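Local atomic coordinates of gamma-glutamyltranspeptidase (Ggt) (Helicobacter pylori 26695, PDB entry 5BPK), a protein that probably cleaves the gamma-glutamyl bond of glutathione and related compounds, passing the glutamyl group to water or an acceptor, as an N-terminal nucleophile hydrolase. Residues Gly139-Ala142 / Asp143-Asp146. Sequence-based numbering, arbitrary orientation.
Sequences GMPA and DVKD. With EDO (1,2-ethanediol), chain X.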
loop_
_atom_site.group_PDB
_atom_site.type_symbol
_atom_site.label_atom_id
_atom_site.label_comp_id
_atom_site.label_asym_id
_atom_site.label_seq_id
_atom_site.Cartn_x
_atom_site.Cartn_y
_atom_site.Cartn_z
ATOM N N GLY B 139 -21.062 -11.642 -2.516
ATOM C CA GLY B 139 -20.453 -11.040 -3.685
ATOM C C GLY B 139 -20.690 -11.763 -4.994
ATOM O O GLY B 139 -20.477 -11.186 -6.061
ATOM N N MET B 140 -21.113 -13.023 -4.923
ATOM C CA MET B 140 -21.287 -13.851 -6.112
ATOM C C MET B 140 -22.517 -14.748 -5.965
ATOM O O MET B 140 -22.553 -15.604 -5.075
ATOM C CB MET B 140 -20.037 -14.722 -6.319
ATOM C CG MET B 140 -20.025 -15.509 -7.590
ATOM S SD MET B 140 -18.476 -16.417 -7.793
ATOM C CE MET B 140 -17.378 -15.063 -8.209
ATOM N N PRO B 141 -23.516 -14.569 -6.843
ATOM C CA PRO B 141 -24.745 -15.370 -6.719
ATOM C C PRO B 141 -24.547 -16.776 -7.262
ATOM O O PRO B 141 -23.603 -17.020 -8.001
ATOM C CB PRO B 141 -25.752 -14.585 -7.564
ATOM C CG PRO B 141 -24.910 -13.942 -8.591
ATOM C CD PRO B 141 -23.626 -13.588 -7.938
ATOM N N ALA B 142 -25.445 -17.674 -6.882
ATOM C CA ALA B 142 -25.374 -19.089 -7.236
ATOM C C ALA B 142 -25.058 -19.321 -8.711
ATOM O O ALA B 142 -24.184 -20.133 -9.039
ATOM C CB ALA B 142 -26.690 -19.795 -6.857
ATOM N N ASP B 143 -25.761 -18.626 -9.600
ATOM C CA ASP B 143 -25.625 -18.890 -11.044
ATOM C C ASP B 143 -24.180 -18.658 -11.509
ATOM O O ASP B 143 -23.628 -19.430 -12.303
ATOM C CB ASP B 143 -26.575 -18.023 -11.880
ATOM C CG ASP B 143 -28.039 -18.166 -11.469
ATOM O OD1 ASP B 143 -28.350 -18.018 -10.273
ATOM O OD2 ASP B 143 -28.880 -18.425 -12.348
ATOM N N VAL B 144 -23.569 -17.584 -11.004
ATOM C CA VAL B 144 -22.190 -17.237 -11.359
ATOM C C VAL B 144 -21.204 -18.221 -10.707
ATOM O O VAL B 144 -20.298 -18.720 -11.371
ATOM C CB VAL B 144 -21.871 -15.771 -10.952
ATOM C CG1 VAL B 144 -20.402 -15.428 -11.219
ATOM C CG2 VAL B 144 -22.789 -14.802 -11.719
ATOM N N LYS B 145 -21.380 -18.492 -9.419
ATOM C CA LYS B 145 -20.551 -19.475 -8.709
ATOM C C LYS B 145 -20.533 -20.813 -9.442
ATOM O O LYS B 145 -19.477 -21.416 -9.631
ATOM C CB LYS B 145 -21.070 -19.720 -7.286
ATOM C CG LYS B 145 -20.824 -18.592 -6.321
ATOM C CD LYS B 145 -20.503 -19.066 -4.896
ATOM C CE LYS B 145 -21.724 -19.147 -4.012
ATOM N NZ LYS B 145 -21.428 -18.635 -2.630
ATOM N N ASP B 146 -21.713 -21.275 -9.848
ATOM C CA ASP B 146 -21.848 -22.591 -10.487
ATOM C C ASP B 146 -21.116 -22.652 -11.821
ATOM O O ASP B 146 -20.454 -23.656 -12.137
ATOM C CB ASP B 146 -23.329 -22.934 -10.688
ATOM C CG ASP B 146 -24.033 -23.324 -9.392
ATOM O OD1 ASP B 146 -23.366 -23.562 -8.360
ATOM O OD2 ASP B 146 -25.279 -23.401 -9.412
HETATM C C1 EDO X . -25.771 -20.877 -14.042
HETATM O O1 EDO X . -25.014 -21.638 -13.103
HETATM C C2 EDO X . -26.237 -21.779 -15.180
HETATM O O2 EDO X . -25.945 -21.158 -16.437
HETATM O O HOH W 1 -24.138 -17.354 -3.373
#
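M140 and K145 meet where the chain turns from loop into helix, and their packing gives a worked example of how the residue before an N-cap can pack back on the first turn of the helix. The M140 side chain leaves the backbone with CG anti to N (chi1 -174°), which lays it against both V144 and K145. Its CG lies 3.6 Å from V144 CG1, the two side chains crossing at about a right angle, and, more tightly than usual for two carbons, 3.4 Å from K145 CG. SD lies over the root of the lysine, 3.5 Å from K145 CG. With P141 as N-cap, M140 (N') against the aliphatic part of K145 (N4) has the spacing of a hydrophobic staple. Flanking it, the other branch of the valine, V144 CG2, rests at 3.9 Å against P141 CG. The ring leaves P141 without a side-chain hydroxyl or carboxylate to cap the helix; instead P141 O starts the alpha-helical pattern, accepting a nearly straight bond from K145 N (3.0 Å, 177°) and a weak one from V144 N. The next bond follows from D146 N to A142 O at 2.8 Å.

The opposite character prevails toward solvent. Bent at chi2, chi3 and chi4, the lysine chain curls back past the M140 carbonyl, and a water bridges M140 O and K145 NZ, the link to the amine being weak. A142, D143 and D146 are exposed, and an ethanediol, probably from crystallisation, donates to D143 O. Within the fold, the turn lies far from the chain's centre and opens helix 142-151 of the beta-alpha-beta crossover between the parallel strands 133-135 and 155-157; M140 packs on I312 and V144 on G307 of the other chain of the enzyme.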